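PDB 6AR7: lysozyme inhibitor LprI-like N-terminal domain-containing protein from Burkholderia thailandensis, which is of unknown function but is an all-helical, probably exported protein related to the lysozyme inhibitor LprI. Local coordinates for residues Q47-A52 and A112-R117; K91-L96 and K218-T223. All coordinates share one frame; numbering follows the deposited sequence.

Interaction 1: residues Q47-A52 and A112-R117; sequences QCMDEA and ASADMR
Arg117 forms a salt bridge with Asp50 in the modelled conformers; both side chains also have a second one. Arg117 NH2 lies 2.7 Å from Asp50 OD1, and the N-H...O angle of 162° makes the bond nearly straight. The oxygen sits close to the guanidinium plane and receives the bond on its syn lone pair. The carboxylate is turned 47° against the guanidinium, and Asp50 OD2 is farther from Arg117 NH2, at 3.3 Å. Ala114 CA backs one face of the guanidinium near its rim. A water donates to both Asp50 OD1 (2.7 Å) and Ala114 O (3.0 Å), tying the carboxylate to the backbone of the other helix. Arg53 adds a second salt bridge to OD1, which probably stabilises the negative charge of Asp50. Beyond the polar group, selenomethionine Met49 bends at chi3 and lays its terminal CE alongside the facing helix, 3.9 Å from Ala114 CB and 3.6 Å from Asp115 CB. The carboxylate of Asp115 itself turns to Gln119. The axes of 47-52 and 112-117 run 9.5 Å apart and 8° from parallel, as alternate helices of an up-and-down bundle do, with the intervening helix 73-101 running back the other way.

Interaction 2: residues K91-L96 and K218-T223; sequences KDEAHL and KRFSET
The ring of Phe220 meets helix 73-101 at Glu93 and Leu96, which lie one turn apart and approach the same ring carbon from different directions. Leu96 CD2 is 3.6 Å from Phe220 CE2, a van der Waals contact made obliquely to the ring, and Leu96 CG follows at 3.8 Å from the same CE2. Glu93 arrives at the ring edge: its OE2 lies near the ring plane, 3.7 Å from Phe220 CE2 and 4.0 Å from Phe220 CZ, and the carboxylate plane is inclined 27° to the ring. Two torsions account for this approach, since CG of Glu93 stands opposite the backbone N (chi1 -175°) and the chain then bends at chi2 (77°), bringing the carboxylate to the ring. Val97 and Val100 of helix 73-101 and Leu171 of helix 155-174 also touch Phe220, while Leu183 and Ala186 of helix 180-197 pack on Leu96. The carboxylate is buried but not without polar partners, for OE2 makes a salt bridge to Arg213 and OE1 accepts from Trp89 NE1. No hydrogen bond joins the two segments. The contact is therefore apolar packing with a charged group at its border, where the ring edge, probably weakly positive, faces an oxygen whose charge Arg213 probably balances.

Overall arrangement
Both contacts join helices not adjacent in the chain, but at different depths. Interaction 1 lies near the surface, its centre about 14 Å from the chain centre, with one buried residue among the five that touch; interaction 2 is centred about 12 Å from it, and all three of its touching residues are buried. The chemistry is consistent with this: a salt bridge, a water bridge and a smaller apolar share between helices 42-70 and 107-136, against ring and aliphatic packing between helices 73-101 and 203-223, where the buried carboxylate has its salt bridge elsewhere. Their centres are about 15 Å apart. The two contacts adjoin at Met116 and Phe220, so that helix 107-136 borders both 42-70 and 203-223.

Interaction 1: residues Q47-A52 and A112-R117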
# COMPACT_ATOMS: atom_id res chain seq x y z
N GLN A 47 -13.81 10.26 9.96
CA GLN A 47 -13.59 9.51 11.19
C GLN A 47 -13.95 8.04 11.01
O GLN A 47 -13.26 7.17 11.54
CB GLN A 47 -14.38 10.12 12.35
CG GLN A 47 -13.98 9.54 13.70
CD GLN A 47 -14.84 10.04 14.84
OE1 GLN A 47 -15.53 11.06 14.72
NE2 GLN A 47 -14.81 9.33 15.96
N CYS A 48 -15.05 7.74 10.31
CA CYS A 48 -15.34 6.34 10.03
C CYS A 48 -14.18 5.68 9.30
O CYS A 48 -13.78 4.56 9.63
CB CYS A 48 -16.61 6.20 9.22
SG CYS A 48 -18.17 6.59 10.06
N MSE A 49 -13.61 6.38 8.32
CA MSE A 49 -12.53 5.80 7.53
C MSE A 49 -11.29 5.65 8.36
O MSE A 49 -10.59 4.65 8.24
CB MSE A 49 -12.26 6.67 6.29
CG MSE A 49 -13.50 6.84 5.45
SE MSE A 49 -13.36 8.30 4.10
CE MSE A 49 -12.00 7.33 3.12
N ASP A 50 -11.02 6.64 9.22
CA ASP A 50 -9.87 6.54 10.10
C ASP A 50 -10.02 5.38 11.08
O ASP A 50 -9.04 4.69 11.39
CB ASP A 50 -9.64 7.87 10.84
CG ASP A 50 -9.09 8.97 9.93
OD1 ASP A 50 -8.53 8.66 8.85
OD2 ASP A 50 -9.21 10.16 10.29
N GLU A 51 -11.23 5.14 11.58
CA GLU A 51 -11.45 3.99 12.47
C GLU A 51 -11.24 2.67 11.73
O GLU A 51 -10.65 1.73 12.27
CB GLU A 51 -12.86 4.06 13.08
CG GLU A 51 -12.98 5.08 14.22
CD GLU A 51 -14.41 5.51 14.49
OE1 GLU A 51 -15.32 5.04 13.78
OE2 GLU A 51 -14.62 6.33 15.42
N ALA A 52 -11.70 2.60 10.48
CA ALA A 52 -11.47 1.41 9.66
C ALA A 52 -9.98 1.20 9.43
O ALA A 52 -9.48 0.07 9.50
CB ALA A 52 -12.22 1.56 8.33
N ALA A 112 -10.41 12.22 -0.43
CA ALA A 112 -9.44 11.46 -1.20
C ALA A 112 -8.21 11.17 -0.36
O ALA A 112 -7.67 10.07 -0.40
CB ALA A 112 -9.07 12.22 -2.48
N SER A 113 -7.77 12.16 0.41
CA SER A 113 -6.60 11.98 1.26
C SER A 113 -6.85 10.89 2.31
O SER A 113 -5.98 10.05 2.56
CB SER A 113 -6.27 13.31 1.93
OG SER A 113 -5.16 13.21 2.79
N ALA A 114 -8.04 10.91 2.93
CA ALA A 114 -8.37 9.88 3.91
C ALA A 114 -8.38 8.49 3.28
O ALA A 114 -7.84 7.54 3.85
CB ALA A 114 -9.72 10.20 4.56
N ASP A 115 -8.98 8.35 2.09
CA ASP A 115 -8.96 7.06 1.42
C ASP A 115 -7.53 6.65 1.03
O ASP A 115 -7.19 5.46 1.10
CB ASP A 115 -9.86 7.09 0.19
CG ASP A 115 -10.16 5.71 -0.34
OD1 ASP A 115 -10.59 4.84 0.44
OD2 ASP A 115 -9.94 5.48 -1.55
N MSE A 116 -6.69 7.61 0.68
CA MSE A 116 -5.26 7.37 0.44
C MSE A 116 -4.57 6.70 1.62
O MSE A 116 -3.68 5.88 1.45
CB MSE A 116 -4.51 8.68 0.17
CG MSE A 116 -4.68 9.30 -1.20
SE MSE A 116 -2.91 9.48 -1.99
CE MSE A 116 -2.69 7.58 -2.27
N ARG A 117 -4.95 7.11 2.83
CA ARG A 117 -4.36 6.57 4.05
C ARG A 117 -4.92 5.20 4.40
O ARG A 117 -4.21 4.37 4.96
CB ARG A 117 -4.59 7.51 5.24
CG ARG A 117 -4.15 8.96 5.05
CD ARG A 117 -4.17 9.73 6.38
NE ARG A 117 -5.48 9.79 7.05
CZ ARG A 117 -6.37 10.77 6.87
NH1 ARG A 117 -6.10 11.77 6.04
NH2 ARG A 117 -7.54 10.75 7.51
O HOH W 1 -8.15 6.98 6.81

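Interaction 2: residues K91-L96 and K218-T223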
# COMPACT_ATOMS: atom_id res chain seq x y z
N LYS A 91 6.18 5.34 6.56
CA LYS A 91 6.59 6.52 7.32
C LYS A 91 6.86 7.71 6.40
O LYS A 91 6.43 8.83 6.68
CB LYS A 91 7.81 6.21 8.19
N ASP A 92 7.60 7.50 5.30
CA ASP A 92 7.89 8.62 4.42
C ASP A 92 6.75 8.92 3.45
O ASP A 92 6.54 10.08 3.08
CB ASP A 92 9.18 8.39 3.65
CG ASP A 92 10.41 8.78 4.45
OD1 ASP A 92 10.25 9.50 5.46
OD2 ASP A 92 11.54 8.42 4.06
N GLU A 93 5.96 7.92 3.08
CA GLU A 93 4.82 8.19 2.22
C GLU A 93 3.83 9.15 2.89
O GLU A 93 3.19 9.96 2.21
CB GLU A 93 4.14 6.87 1.86
CG GLU A 93 3.00 6.99 0.88
CD GLU A 93 3.48 7.17 -0.55
OE1 GLU A 93 4.70 7.00 -0.81
OE2 GLU A 93 2.63 7.47 -1.41
N ALA A 94 3.70 9.10 4.22
CA ALA A 94 2.84 10.06 4.90
C ALA A 94 3.30 11.49 4.65
O ALA A 94 2.48 12.40 4.52
CB ALA A 94 2.79 9.76 6.40
N HIS A 95 4.62 11.71 4.59
CA HIS A 95 5.13 13.05 4.27
C HIS A 95 4.75 13.44 2.85
O HIS A 95 4.48 14.61 2.58
CB HIS A 95 6.65 13.11 4.41
CG HIS A 95 7.16 12.70 5.76
ND1 HIS A 95 6.47 12.96 6.93
CD2 HIS A 95 8.29 12.07 6.13
CE1 HIS A 95 7.16 12.49 7.95
NE2 HIS A 95 8.27 11.95 7.49
N LEU A 96 4.77 12.48 1.92
CA LEU A 96 4.41 12.77 0.54
C LEU A 96 2.92 13.08 0.43
O LEU A 96 2.52 14.00 -0.28
CB LEU A 96 4.78 11.60 -0.36
CG LEU A 96 4.30 11.65 -1.82
CD1 LEU A 96 4.80 12.92 -2.52
CD2 LEU A 96 4.76 10.38 -2.59
N LYS A 218 -0.45 8.52 -10.16
CA LYS A 218 -1.32 9.18 -11.12
C LYS A 218 -2.28 10.14 -10.42
O LYS A 218 -2.50 11.27 -10.86
CB LYS A 218 -2.08 8.14 -11.94
CG LYS A 218 -3.09 8.70 -12.91
CD LYS A 218 -3.82 7.58 -13.65
CE LYS A 218 -4.73 8.13 -14.74
NZ LYS A 218 -6.13 7.64 -14.61
N ARG A 219 -2.89 9.67 -9.33
CA ARG A 219 -3.78 10.53 -8.58
C ARG A 219 -3.05 11.73 -8.03
O ARG A 219 -3.55 12.86 -8.09
CB ARG A 219 -4.45 9.75 -7.44
CG ARG A 219 -5.33 10.62 -6.58
CD ARG A 219 -6.19 9.77 -5.61
NE ARG A 219 -6.93 8.73 -6.33
CZ ARG A 219 -8.04 8.94 -7.02
NH1 ARG A 219 -8.57 10.16 -7.08
NH2 ARG A 219 -8.63 7.94 -7.65
N PHE A 220 -1.84 11.52 -7.49
CA PHE A 220 -1.04 12.64 -7.02
C PHE A 220 -0.82 13.65 -8.14
O PHE A 220 -0.93 14.86 -7.93
CB PHE A 220 0.32 12.16 -6.52
CG PHE A 220 0.29 11.57 -5.16
CD1 PHE A 220 -0.70 11.90 -4.27
CD2 PHE A 220 1.27 10.67 -4.77
CE1 PHE A 220 -0.70 11.38 -3.01
CE2 PHE A 220 1.27 10.13 -3.51
CZ PHE A 220 0.28 10.48 -2.63
N SER A 221 -0.46 13.15 -9.33
CA SER A 221 -0.14 14.05 -10.43
C SER A 221 -1.35 14.88 -10.84
O SER A 221 -1.19 16.01 -11.30
CB SER A 221 0.39 13.27 -11.63
OG SER A 221 -0.68 12.57 -12.26
N GLU A 222 -2.55 14.35 -10.63
CA GLU A 222 -3.78 15.07 -10.94
C GLU A 222 -4.24 15.94 -9.78
O GLU A 222 -5.19 16.73 -9.94
CB GLU A 222 -4.90 14.09 -11.29
CG GLU A 222 -4.63 13.24 -12.52
CD GLU A 222 -5.53 12.02 -12.58
OE1 GLU A 222 -6.09 11.63 -11.53
OE2 GLU A 222 -5.69 11.44 -13.68
N THR A 223 -3.59 15.84 -8.64
CA THR A 223 -4.02 16.53 -7.43
C THR A 223 -3.11 17.68 -7.04
O THR A 223 -3.61 18.76 -6.71
CB THR A 223 -4.11 15.53 -6.27
OG1 THR A 223 -5.05 14.49 -6.60
CG2 THR A 223 -4.55 16.22 -5.00